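Local coordinates for protein DNA polymerase III, beta subunit (Thermotoga maritima, PDB 1VPK) that probably encircles DNA as a ring-shaped head-to-tail homodimer, tethering DNA polymerases and other proteins to it so that replication is processive, at residues G44-V49 and Y55-D60; T63-T68 and M210-N215; V150-F155 and Y368-M373; L177-A182 and L188-E193. One frame throughout, in Å; residues are numbered along the deposited sequence.

Contact 1 (G44-V49 and Y55-D60)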
loop_
_atom_site.group_PDB
_atom_site.type_symbol
_atom_site.label_atom_id
_atom_site.label_comp_id
_atom_site.label_asym_id
_atom_site.label_seq_id
_atom_site.Cartn_x
_atom_site.Cartn_y
_atom_site.Cartn_z
ATOM N N GLY A 44 -22.762 -7.177 11.721
ATOM C CA GLY A 44 -23.560 -6.015 11.379
ATOM C C GLY A 44 -23.735 -5.010 12.515
ATOM O O GLY A 44 -23.502 -5.341 13.703
ATOM N N PHE A 45 -24.134 -3.776 12.138
ATOM C CA PHE A 45 -24.511 -2.733 13.087
ATOM C C PHE A 45 -25.961 -2.878 13.464
ATOM O O PHE A 45 -26.841 -3.027 12.586
ATOM C CB PHE A 45 -24.360 -1.319 12.482
ATOM C CG PHE A 45 -22.973 -0.980 12.116
ATOM C CD1 PHE A 45 -22.079 -0.575 13.093
ATOM C CD2 PHE A 45 -22.567 -1.016 10.809
ATOM C CE1 PHE A 45 -20.772 -0.236 12.771
ATOM C CE2 PHE A 45 -21.245 -0.695 10.464
ATOM C CZ PHE A 45 -20.344 -0.338 11.456
ATOM N N LEU A 46 -26.242 -2.773 14.748
ATOM C CA LEU A 46 -27.610 -2.529 15.190
ATOM C C LEU A 46 -27.964 -1.053 14.984
ATOM O O LEU A 46 -27.273 -0.187 15.494
ATOM C CB LEU A 46 -27.771 -2.879 16.680
ATOM C CG LEU A 46 -29.176 -2.649 17.258
ATOM C CD1 LEU A 46 -30.115 -3.684 16.817
ATOM C CD2 LEU A 46 -29.128 -2.640 18.749
ATOM N N PHE A 47 -29.052 -0.780 14.250
ATOM C CA PHE A 47 -29.659 0.551 14.181
ATOM C C PHE A 47 -30.936 0.439 15.004
ATOM O O PHE A 47 -31.784 -0.423 14.748
ATOM C CB PHE A 47 -30.035 0.962 12.752
ATOM C CG PHE A 47 -28.884 1.475 11.907
ATOM C CD1 PHE A 47 -27.598 1.021 12.071
ATOM C CD2 PHE A 47 -29.130 2.390 10.919
ATOM C CE1 PHE A 47 -26.562 1.468 11.295
ATOM C CE2 PHE A 47 -28.062 2.889 10.100
ATOM C CZ PHE A 47 -26.799 2.439 10.283
ATOM N N GLU A 48 -31.077 1.315 15.996
ATOM C CA GLU A 48 -32.262 1.352 16.805
ATOM C C GLU A 48 -32.794 2.777 16.936
ATOM O O GLU A 48 -32.067 3.676 17.328
ATOM C CB GLU A 48 -31.948 0.812 18.185
ATOM C CG GLU A 48 -33.175 0.612 18.994
ATOM C CD GLU A 48 -32.954 -0.162 20.278
ATOM O OE1 GLU A 48 -31.778 -0.408 20.668
ATOM O OE2 GLU A 48 -34.000 -0.503 20.880
ATOM N N VAL A 49 -34.063 2.956 16.597
ATOM C CA VAL A 49 -34.774 4.209 16.750
ATOM C C VAL A 49 -35.938 3.963 17.710
ATOM O O VAL A 49 -36.765 3.082 17.464
ATOM C CB VAL A 49 -35.247 4.745 15.375
ATOM C CG1 VAL A 49 -36.146 5.964 15.526
ATOM C CG2 VAL A 49 -34.045 5.074 14.528
ATOM N N TYR A 55 -29.775 5.134 18.020
ATOM C CA TYR A 55 -28.501 4.495 18.423
ATOM C C TYR A 55 -27.987 3.560 17.307
ATOM O O TYR A 55 -28.778 2.837 16.629
ATOM C CB TYR A 55 -28.691 3.617 19.664
ATOM C CG TYR A 55 -29.336 4.312 20.807
ATOM C CD1 TYR A 55 -28.609 5.154 21.609
ATOM C CD2 TYR A 55 -30.681 4.127 21.091
ATOM C CE1 TYR A 55 -29.202 5.811 22.650
ATOM C CE2 TYR A 55 -31.271 4.775 22.146
ATOM C CZ TYR A 55 -30.524 5.620 22.907
ATOM O OH TYR A 55 -31.084 6.272 23.964
ATOM N N ILE A 56 -26.675 3.591 17.130
ATOM C CA ILE A 56 -25.955 2.597 16.328
ATOM C C ILE A 56 -25.049 1.792 17.289
ATOM O O ILE A 56 -24.279 2.398 18.073
ATOM C CB ILE A 56 -25.101 3.279 15.291
ATOM C CG1 ILE A 56 -26.021 3.951 14.238
ATOM C CG2 ILE A 56 -24.131 2.302 14.644
ATOM C CD1 ILE A 56 -25.283 4.936 13.300
ATOM N N CYS A 57 -25.173 0.456 17.244
ATOM C CA CYS A 57 -24.367 -0.439 18.105
ATOM C C CYS A 57 -23.573 -1.485 17.314
ATOM O O CYS A 57 -23.940 -1.868 16.185
ATOM C CB CYS A 57 -25.244 -1.159 19.104
ATOM S SG CYS A 57 -26.277 -0.070 20.123
ATOM N N ALA A 58 -22.502 -1.959 17.925
ATOM C CA ALA A 58 -21.757 -3.104 17.375
ATOM C C ALA A 58 -21.188 -3.869 18.559
ATOM O O ALA A 58 -20.832 -3.265 19.593
ATOM C CB ALA A 58 -20.667 -2.623 16.534
ATOM N N THR A 59 -21.126 -5.186 18.431
ATOM C CA THR A 59 -20.454 -5.999 19.417
ATOM C C THR A 59 -19.957 -7.285 18.784
ATOM O O THR A 59 -20.552 -7.796 17.829
ATOM C CB THR A 59 -21.386 -6.329 20.590
ATOM O OG1 THR A 59 -20.630 -6.950 21.641
ATOM C CG2 THR A 59 -22.528 -7.314 20.183
ATOM N N ASP A 60 -18.919 -7.825 19.382
ATOM C CA ASP A 60 -18.508 -9.207 19.189
ATOM C C ASP A 60 -18.634 -10.030 20.453
ATOM O O ASP A 60 -18.040 -11.069 20.561
ATOM C CB ASP A 60 -17.063 -9.244 18.717
ATOM C CG ASP A 60 -16.087 -8.687 19.730
ATOM O OD1 ASP A 60 -16.450 -8.464 20.905
ATOM O OD2 ASP A 60 -14.921 -8.466 19.338
HETATM O O HOH W 1 -22.094 -6.095 15.922
#
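Tyr55 and Glu48 join through their backbones at one end of this contact: Tyr55 N reaches Glu48 O at 2.8 Å, and Glu48 N returns a bond of 2.8 Å to Tyr55 O. The Tyr55 ring itself heads off to the next strand, where it meets Lys66 in a cation-pi contact. Two residues along, Cys57 faces Leu46 in a second hydrogen-bonded pair. Here Cys57 N bonds to Leu46 O, and Leu46 N bonds to Cys57 O with a more bent angle at the hydrogen (141° against 163°). Their side chains share a face of the sheet with Tyr55 and Glu48, and the CB atoms of Leu46 and Cys57 sit 3.9 Å apart. With CG anti to the backbone N (chi1 180°), Leu46 can bring CD2 alongside Cys57 SG at 4.1 Å. The two strands form an antiparallel beta hairpin of the N-terminal domain. On the reverse face Ile56 fills the place between two aromatic rings: its CG1 lies over a face of Phe47, 4.2 Å from the ring centroid, in a CH-pi contact, and its CG2 meets Phe45 CD1 at 3.9 Å. All three of these side chains press on Ile26 of helix 19-29. Past Cys57 the strands draw apart, and a water links Gly44 O (2.7 Å) to Thr59 N (2.8 Å).

Contact 2 (T63-T68 and M210-N215)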
loop_
_atom_site.group_PDB
_atom_site.type_symbol
_atom_site.label_atom_id
_atom_site.label_comp_id
_atom_site.label_asym_id
_atom_site.label_seq_id
_atom_site.Cartn_x
_atom_site.Cartn_y
_atom_site.Cartn_z
ATOM N N THR A 63 -16.276 -6.929 23.203
ATOM C CA THR A 63 -16.382 -5.462 23.161
ATOM C C THR A 63 -17.792 -5.078 22.628
ATOM O O THR A 63 -18.282 -5.697 21.678
ATOM C CB THR A 63 -15.282 -4.845 22.221
ATOM O OG1 THR A 63 -13.974 -5.323 22.550
ATOM C CG2 THR A 63 -15.312 -3.272 22.248
ATOM N N GLY A 64 -18.439 -4.099 23.237
ATOM C CA GLY A 64 -19.714 -3.553 22.783
ATOM C C GLY A 64 -19.654 -2.046 22.750
ATOM O O GLY A 64 -19.033 -1.395 23.643
ATOM N N VAL A 65 -20.246 -1.458 21.716
ATOM C CA VAL A 65 -20.260 -0.016 21.554
ATOM C C VAL A 65 -21.681 0.399 21.313
ATOM O O VAL A 65 -22.350 -0.201 20.464
ATOM C CB VAL A 65 -19.490 0.424 20.332
ATOM C CG1 VAL A 65 -19.606 1.982 20.159
ATOM C CG2 VAL A 65 -18.058 0.030 20.432
ATOM N N LYS A 66 -22.143 1.401 22.057
ATOM C CA LYS A 66 -23.466 1.994 21.869
ATOM C C LYS A 66 -23.212 3.489 21.625
ATOM O O LYS A 66 -22.780 4.214 22.533
ATOM C CB LYS A 66 -24.324 1.781 23.115
ATOM C CG LYS A 66 -25.781 2.222 22.959
ATOM C CD LYS A 66 -26.607 2.027 24.232
ATOM C CE LYS A 66 -28.065 2.263 23.941
ATOM N NZ LYS A 66 -28.985 2.027 25.117
ATOM N N ALA A 67 -23.429 3.910 20.377
ATOM C CA ALA A 67 -23.227 5.269 19.932
ATOM C C ALA A 67 -24.577 5.964 19.768
ATOM O O ALA A 67 -25.486 5.493 19.023
ATOM C CB ALA A 67 -22.476 5.236 18.621
ATOM N N THR A 68 -24.734 7.085 20.466
ATOM C CA THR A 68 -25.918 7.915 20.302
ATOM C C THR A 68 -25.674 8.863 19.101
ATOM O O THR A 68 -24.655 9.557 19.044
ATOM C CB THR A 68 -26.231 8.623 21.600
ATOM O OG1 THR A 68 -26.477 7.621 22.599
ATOM C CG2 THR A 68 -27.468 9.497 21.489
ATOM N N MET A 210 -8.619 -3.157 22.465
ATOM C CA MET A 210 -7.702 -2.024 22.391
ATOM C C MET A 210 -7.664 -1.264 21.089
ATOM O O MET A 210 -7.501 -0.042 21.101
ATOM C CB MET A 210 -6.294 -2.497 22.790
ATOM C CG MET A 210 -6.206 -2.834 24.271
ATOM S SD MET A 210 -6.602 -1.461 25.362
ATOM C CE MET A 210 -5.352 -0.207 24.990
ATOM N N LYS A 211 -7.859 -1.977 19.979
ATOM C CA LYS A 211 -8.033 -1.367 18.675
ATOM C C LYS A 211 -9.341 -0.557 18.574
ATOM O O LYS A 211 -9.418 0.482 17.883
ATOM C CB LYS A 211 -7.951 -2.447 17.598
ATOM C CG LYS A 211 -6.499 -2.994 17.457
ATOM C CD LYS A 211 -6.361 -3.997 16.310
ATOM C CE LYS A 211 -4.971 -4.769 16.236
ATOM N NZ LYS A 211 -5.202 -6.168 15.616
ATOM N N GLU A 212 -10.362 -0.997 19.294
ATOM C CA GLU A 212 -11.573 -0.207 19.370
ATOM C C GLU A 212 -11.295 1.019 20.254
ATOM O O GLU A 212 -11.745 2.098 19.933
ATOM C CB GLU A 212 -12.778 -1.039 19.856
ATOM C CG GLU A 212 -14.046 -0.233 20.076
ATOM C CD GLU A 212 -14.531 0.601 18.883
ATOM O OE1 GLU A 212 -14.163 0.400 17.697
ATOM O OE2 GLU A 212 -15.384 1.457 19.131
ATOM N N VAL A 213 -10.543 0.860 21.334
ATOM C CA VAL A 213 -10.193 2.007 22.196
ATOM C C VAL A 213 -9.521 3.086 21.347
ATOM O O VAL A 213 -9.946 4.261 21.367
ATOM C CB VAL A 213 -9.308 1.574 23.400
ATOM C CG1 VAL A 213 -8.708 2.765 24.117
ATOM C CG2 VAL A 213 -10.154 0.781 24.390
ATOM N N GLN A 214 -8.543 2.655 20.543
ATOM C CA GLN A 214 -7.786 3.541 19.690
ATOM C C GLN A 214 -8.724 4.214 18.674
ATOM O O GLN A 214 -8.592 5.405 18.355
ATOM C CB GLN A 214 -6.760 2.757 18.901
ATOM C CG GLN A 214 -5.445 2.533 19.526
ATOM C CD GLN A 214 -4.421 2.180 18.449
ATOM O OE1 GLN A 214 -4.582 1.180 17.726
ATOM N NE2 GLN A 214 -3.403 3.016 18.305
ATOM N N ASN A 215 -9.649 3.432 18.137
ATOM C CA ASN A 215 -10.604 3.921 17.143
ATOM C C ASN A 215 -11.465 5.037 17.739
ATOM O O ASN A 215 -11.717 6.080 17.116
ATOM C CB ASN A 215 -11.489 2.751 16.694
ATOM C CG ASN A 215 -12.381 3.109 15.560
ATOM O OD1 ASN A 215 -11.934 3.663 14.559
ATOM N ND2 ASN A 215 -13.655 2.772 15.686
#
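Thr63 and Val65 each set a methyl group against Glu212, and these van der Waals contacts are all that joins the two segments directly. Thr63 CG2 rests on the aliphatic part of the glutamate, 3.9 Å from Glu212 CG. Val65 and Glu212 approach each other head-on, with Val65 CG2 3.3 Å from Glu212 OE2. Glu212 can touch both because its chain bends at chi2 (55°), which carries the carboxylate past Thr63 and on to Val65.

The polar bonds lie within the helix or reach beyond the pair. Asn215 ND2, one helical turn on, donates to Glu212 OE1 at 3.2 Å on the syn side, 34° out of the carboxylate plane, and Lys31 N adds a weak bond to the same oxygen. An alanine in place of Glu212 would probably open a gap beside both methyls and leave Asn215 ND2 with Thr27 O but without its carboxylate partner.

Residues 63-68 of the N-terminal domain and 210-215 of the central domain thus touch without a polar bond between them; the strand-to-helix hydrogen bond is made one residue earlier in the helix, between Ser209 OG and Thr63 OG1. The carboxylate buried in this seam probably relies on neutral N-H donors to offset the cost of its charge.

Contact 3 (V150-F155 and Y368-M373)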
loop_
_atom_site.group_PDB
_atom_site.type_symbol
_atom_site.label_atom_id
_atom_site.label_comp_id
_atom_site.label_asym_id
_atom_site.label_seq_id
_atom_site.Cartn_x
_atom_site.Cartn_y
_atom_site.Cartn_z
ATOM N N VAL A 150 -1.451 4.763 24.084
ATOM C CA VAL A 150 -1.865 3.495 23.475
ATOM C C VAL A 150 -0.990 3.205 22.251
ATOM O O VAL A 150 -0.481 2.089 22.085
ATOM C CB VAL A 150 -3.369 3.488 23.122
ATOM C CG1 VAL A 150 -3.738 2.263 22.305
ATOM C CG2 VAL A 150 -4.231 3.507 24.397
ATOM N N GLU A 151 -0.801 4.215 21.427
ATOM C CA GLU A 151 -0.036 4.105 20.200
ATOM C C GLU A 151 1.458 3.754 20.481
ATOM O O GLU A 151 2.122 3.099 19.670
ATOM C CB GLU A 151 -0.153 5.435 19.438
ATOM C CG GLU A 151 0.779 5.609 18.207
ATOM N N LYS A 152 1.971 4.189 21.631
ATOM C CA LYS A 152 3.362 3.923 21.977
ATOM C C LYS A 152 3.583 2.496 22.453
ATOM O O LYS A 152 4.714 2.049 22.477
ATOM C CB LYS A 152 3.890 4.992 22.965
ATOM C CG LYS A 152 4.360 6.214 22.221
ATOM C CD LYS A 152 4.818 7.333 23.093
ATOM C CE LYS A 152 5.155 8.569 22.207
ATOM N NZ LYS A 152 6.088 9.572 22.860
ATOM N N VAL A 153 2.519 1.749 22.760
ATOM C CA VAL A 153 2.685 0.376 23.226
ATOM C C VAL A 153 2.033 -0.723 22.395
ATOM O O VAL A 153 2.528 -1.835 22.414
ATOM C CB VAL A 153 2.195 0.167 24.706
ATOM C CG1 VAL A 153 2.855 1.234 25.670
ATOM C CG2 VAL A 153 0.698 0.187 24.797
ATOM N N ILE A 154 0.912 -0.422 21.715
ATOM C CA ILE A 154 0.038 -1.473 21.184
ATOM C C ILE A 154 0.713 -2.376 20.154
ATOM O O ILE A 154 0.393 -3.539 20.063
ATOM C CB ILE A 154 -1.314 -0.896 20.627
ATOM C CG1 ILE A 154 -2.359 -2.017 20.509
ATOM C CG2 ILE A 154 -1.085 -0.095 19.321
ATOM C CD1 ILE A 154 -3.758 -1.488 20.338
ATOM N N PHE A 155 1.669 -1.846 19.417
ATOM C CA PHE A 155 2.445 -2.640 18.459
ATOM C C PHE A 155 3.210 -3.838 19.021
ATOM O O PHE A 155 3.587 -4.730 18.274
ATOM C CB PHE A 155 3.450 -1.781 17.705
ATOM C CG PHE A 155 4.695 -1.447 18.509
ATOM C CD1 PHE A 155 4.728 -0.325 19.342
ATOM C CD2 PHE A 155 5.841 -2.211 18.381
ATOM C CE1 PHE A 155 5.854 -0.021 20.036
ATOM C CE2 PHE A 155 6.984 -1.915 19.092
ATOM C CZ PHE A 155 6.983 -0.806 19.920
ATOM N N TYR A 368 8.548 6.323 29.038
ATOM C CA TYR A 368 8.476 5.430 27.880
ATOM C C TYR A 368 9.697 4.539 27.770
ATOM O O TYR A 368 10.833 5.035 27.792
ATOM C CB TYR A 368 8.282 6.247 26.592
ATOM C CG TYR A 368 6.953 6.960 26.611
ATOM C CD1 TYR A 368 6.824 8.224 27.194
ATOM C CD2 TYR A 368 5.813 6.339 26.131
ATOM C CE1 TYR A 368 5.599 8.855 27.259
ATOM C CE2 TYR A 368 4.578 6.970 26.185
ATOM C CZ TYR A 368 4.480 8.222 26.756
ATOM O OH TYR A 368 3.269 8.838 26.798
ATOM N N LEU A 369 9.486 3.222 27.659
ATOM C CA LEU A 369 10.620 2.321 27.499
ATOM C C LEU A 369 10.237 1.023 26.797
ATOM O O LEU A 369 9.066 0.567 26.832
ATOM C CB LEU A 369 11.296 2.015 28.826
ATOM C CG LEU A 369 10.712 1.029 29.819
ATOM C CD1 LEU A 369 10.963 -0.419 29.451
ATOM C CD2 LEU A 369 11.321 1.302 31.139
ATOM N N TYR A 370 11.237 0.467 26.138
ATOM C CA TYR A 370 11.082 -0.714 25.294
ATOM C C TYR A 370 12.111 -1.728 25.666
ATOM O O TYR A 370 13.209 -1.366 25.930
ATOM C CB TYR A 370 11.207 -0.341 23.799
ATOM C CG TYR A 370 10.167 0.684 23.464
ATOM C CD1 TYR A 370 8.884 0.300 23.114
ATOM C CD2 TYR A 370 10.440 2.057 23.573
ATOM C CE1 TYR A 370 7.880 1.275 22.845
ATOM C CE2 TYR A 370 9.456 3.020 23.293
ATOM C CZ TYR A 370 8.194 2.620 22.953
ATOM O OH TYR A 370 7.224 3.527 22.667
ATOM N N ILE A 371 11.745 -3.002 25.641
ATOM C CA ILE A 371 12.662 -4.125 25.917
ATOM C C ILE A 371 12.630 -5.032 24.669
ATOM O O ILE A 371 11.534 -5.277 24.093
ATOM C CB ILE A 371 12.204 -4.959 27.157
ATOM C CG1 ILE A 371 12.081 -4.075 28.421
ATOM C CG2 ILE A 371 13.130 -6.166 27.375
ATOM C CD1 ILE A 371 13.373 -3.629 28.966
ATOM N N VAL A 372 13.814 -5.430 24.193
ATOM C CA VAL A 372 13.957 -6.437 23.141
ATOM C C VAL A 372 14.890 -7.540 23.669
ATOM O O VAL A 372 15.945 -7.261 24.223
ATOM C CB VAL A 372 14.509 -5.831 21.821
ATOM C CG1 VAL A 372 14.408 -6.843 20.676
ATOM C CG2 VAL A 372 13.714 -4.591 21.399
ATOM N N MET A 373 14.478 -8.795 23.527
ATOM C CA MET A 373 15.259 -9.933 23.957
ATOM C C MET A 373 16.234 -10.235 22.825
ATOM O O MET A 373 15.878 -10.072 21.659
ATOM C CB MET A 373 14.337 -11.138 24.159
ATOM C CG MET A 373 13.198 -10.901 25.168
ATOM S SD MET A 373 13.718 -10.510 26.860
ATOM C CE MET A 373 14.910 -11.849 27.094
#
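Lys152 and Tyr368 have the closest CA atoms, still 8.0 Å apart, so the backbones of helix 143-153 and strand 368-372 do not meet and side chains must cross the gap. Tyr370 crosses it with a hydrogen bond: its hydroxyl donates to Lys152 O at 2.9 Å. The carbonyl oxygen lies in the plane of the Tyr370 ring, at its edge, while the hydroxyl sits to one side of the carbonyl and somewhat out of its plane. This ties a tyrosine of the strand to a main-chain oxygen near the end of the helix, and Lys152 CB packs on the same hydroxyl at 3.7 Å.

Beyond CG the Lys152 chain runs out extended, at about a right angle to Tyr368. It sets NZ over a face of that ring, 4.3 Å from the centroid and 5° off the normal, a cation-pi geometry. The details are doubtful, since Tyr368 was modelled in two conformers and the lysine chain sits implausibly close to it. Tyr368 OH bonds to Glu193 OE2.

Phe155 has CG between its backbone N and carbonyl carbon (chi1 78°), which swings the ring back toward the strand. Its CE1 touches Tyr370 CE1 at 3.7 Å, with the planes at 35°.

Around this junction of central and C-terminal domains, Val153 packs on Ala189 and Ala191 of strand 187-194, and Phe155 stacks on His341 of helix 332-341. Val150 and Ile154 touch helix 207-218, both through Gln214 and Ile154 also through Met210.

Contact 4 (L177-A182 and L188-E193)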
loop_
_atom_site.group_PDB
_atom_site.type_symbol
_atom_site.label_atom_id
_atom_site.label_comp_id
_atom_site.label_asym_id
_atom_site.label_seq_id
_atom_site.Cartn_x
_atom_site.Cartn_y
_atom_site.Cartn_z
ATOM N N LEU A 177 -1.635 8.072 38.447
ATOM C CA LEU A 177 -0.649 7.399 37.571
ATOM C C LEU A 177 -1.288 6.258 36.789
ATOM O O LEU A 177 -2.001 5.436 37.364
ATOM C CB LEU A 177 0.527 6.842 38.385
ATOM C CG LEU A 177 1.813 6.337 37.714
ATOM C CD1 LEU A 177 2.507 7.478 36.995
ATOM C CD2 LEU A 177 2.796 5.764 38.768
ATOM N N LEU A 178 -1.005 6.221 35.486
ATOM C CA LEU A 178 -1.422 5.145 34.607
ATOM C C LEU A 178 -0.229 4.665 33.831
ATOM O O LEU A 178 0.541 5.463 33.293
ATOM C CB LEU A 178 -2.465 5.636 33.593
ATOM C CG LEU A 178 -2.905 4.690 32.477
ATOM C CD1 LEU A 178 -3.706 3.562 33.059
ATOM C CD2 LEU A 178 -3.750 5.421 31.439
ATOM N N ARG A 179 -0.107 3.348 33.772
ATOM C CA ARG A 179 0.895 2.673 32.982
ATOM C C ARG A 179 0.195 1.669 32.114
ATOM O O ARG A 179 -0.672 0.948 32.569
ATOM C CB ARG A 179 1.884 1.942 33.889
ATOM C CG ARG A 179 2.931 1.093 33.171
ATOM C CD ARG A 179 3.849 0.318 34.159
ATOM N NE ARG A 179 4.730 1.165 34.953
ATOM C CZ ARG A 179 5.718 0.682 35.730
ATOM N NH1 ARG A 179 5.958 -0.617 35.787
ATOM N NH2 ARG A 179 6.477 1.490 36.409
ATOM N N LEU A 180 0.622 1.624 30.858
ATOM C CA LEU A 180 0.214 0.646 29.918
ATOM C C LEU A 180 1.397 -0.201 29.511
ATOM O O LEU A 180 2.485 0.325 29.312
ATOM C CB LEU A 180 -0.327 1.337 28.672
ATOM C CG LEU A 180 -1.560 2.216 28.804
ATOM C CD1 LEU A 180 -1.985 2.689 27.382
ATOM C CD2 LEU A 180 -2.693 1.450 29.514
ATOM N N VAL A 181 1.169 -1.503 29.365
ATOM C CA VAL A 181 2.226 -2.443 29.008
ATOM C C VAL A 181 1.723 -3.422 27.972
ATOM O O VAL A 181 0.618 -3.903 28.063
ATOM C CB VAL A 181 2.727 -3.260 30.226
ATOM C CG1 VAL A 181 4.074 -3.968 29.901
ATOM C CG2 VAL A 181 2.943 -2.366 31.407
ATOM N N ALA A 182 2.560 -3.727 26.998
ATOM C CA ALA A 182 2.235 -4.749 26.023
ATOM C C ALA A 182 3.487 -5.503 25.686
ATOM O O ALA A 182 4.588 -4.915 25.663
ATOM C CB ALA A 182 1.620 -4.116 24.734
ATOM N N LEU A 188 8.737 -5.857 24.471
ATOM C CA LEU A 188 7.808 -5.257 25.390
ATOM C C LEU A 188 7.885 -3.744 25.233
ATOM O O LEU A 188 8.966 -3.175 24.995
ATOM C CB LEU A 188 8.164 -5.688 26.806
ATOM C CG LEU A 188 7.419 -5.002 27.972
ATOM C CD1 LEU A 188 7.338 -5.946 29.157
ATOM C CD2 LEU A 188 8.152 -3.744 28.403
ATOM N N ALA A 189 6.732 -3.118 25.339
ATOM C CA ALA A 189 6.603 -1.670 25.327
ATOM C C ALA A 189 5.894 -1.240 26.601
ATOM O O ALA A 189 4.919 -1.876 27.012
ATOM C CB ALA A 189 5.778 -1.214 24.119
ATOM N N LEU A 190 6.381 -0.152 27.197
ATOM C CA LEU A 190 5.780 0.371 28.387
ATOM C C LEU A 190 5.654 1.891 28.310
ATOM O O LEU A 190 6.608 2.541 27.947
ATOM C CB LEU A 190 6.675 0.002 29.569
ATOM C CG LEU A 190 6.227 0.339 30.985
ATOM C CD1 LEU A 190 6.930 -0.635 31.934
ATOM C CD2 LEU A 190 6.579 1.794 31.373
ATOM N N ALA A 191 4.498 2.418 28.724
ATOM C CA ALA A 191 4.231 3.858 28.746
ATOM C C ALA A 191 3.593 4.181 30.106
ATOM O O ALA A 191 2.699 3.441 30.575
ATOM C CB ALA A 191 3.239 4.241 27.585
ATOM N N GLU A 192 4.024 5.273 30.721
ATOM C CA GLU A 192 3.491 5.691 32.010
ATOM C C GLU A 192 3.343 7.215 32.048
ATOM O O GLU A 192 4.256 7.953 31.637
ATOM C CB GLU A 192 4.447 5.228 33.101
ATOM C CG GLU A 192 4.064 5.566 34.510
ATOM C CD GLU A 192 5.053 4.979 35.497
ATOM O OE1 GLU A 192 4.916 3.772 35.792
ATOM O OE2 GLU A 192 5.952 5.711 35.948
ATOM N N GLU A 193 2.209 7.698 32.550
ATOM C CA GLU A 193 1.987 9.142 32.638
ATOM C C GLU A 193 1.217 9.476 33.896
ATOM O O GLU A 193 0.305 8.736 34.331
ATOM C CB GLU A 193 1.144 9.639 31.449
ATOM C CG GLU A 193 1.822 9.538 30.080
ATOM C CD GLU A 193 2.784 10.652 29.827
ATOM O OE1 GLU A 193 2.880 11.551 30.677
ATOM O OE2 GLU A 193 3.442 10.630 28.765
#
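Leu188 starts the return strand by resting its CD1 on Val181 CG1 at 3.9 Å. Ala189 follows in a hydrogen-bonded pair with Ala182, its N 2.8 Å from Ala182 O, and the bond from Ala182 N to Ala189 O closes the pair. Leu190 sits across from Val181 but extends toward Arg179: its CD1 is 3.9 Å from Arg179 CD and lies over one face of the guanidinium. Ala191 pairs with Leu180 through two backbone bonds, as Ala189 does with Ala182.

Glu192 carries the charge chemistry. Arg179 bends at chi3 (-67°) and turns its side edge to the carboxylate, so that NE at 2.7 Å and NH2 at 2.8 Å both grip the single oxygen Glu192 OE1. NE comes on the anti side and NH2 on the syn side, from the same face of the carboxylate, whose plane is 19° from that of the guanidinium. Leu177 CD1 packs on Glu192 CG at 3.5 Å. A leucine in place of Arg179 would probably leave the Glu192 carboxylate without its mate and set it free to turn. Glu193 ends the run, paired by backbone with Leu178 while its carboxylate leads away, OE2 bonding to Tyr368 OH of the next strand.

This antiparallel beta hairpin of the central domain lies inside a large sheet, between strands 168-174 and 368-372. Leu178, Leu180, Ala191 and Glu193 pack under helix 143-153. On the other face, Tyr255 covers Val181, Leu188 and Leu190 and hydrogen-bonds Arg179 NH1 through its hydroxyl.

Contacts 1 and 4 are both hairpins held by paired backbone bonds and largely buried, one in the N-terminal and one in the central domain, about 32 Å apart between centres. Contact 1 is mostly aromatic and aliphatic, whereas contact 4 adds a salt bridge between two partly exposed residues. Contacts 2 and 3 instead join domains through side chains, with a buried meeting of two methyl groups and a glutamate in the first and a partly buried, aromatic and polar one in the second. Contact 2 continues the sheet of contact 1, since strands 53-59 and 63-68 are neighbours, and contact 3 likewise adjoins contact 4 through strands 187-194 and 368-372. Gln214 against Val150 bridges contacts 2 and 3.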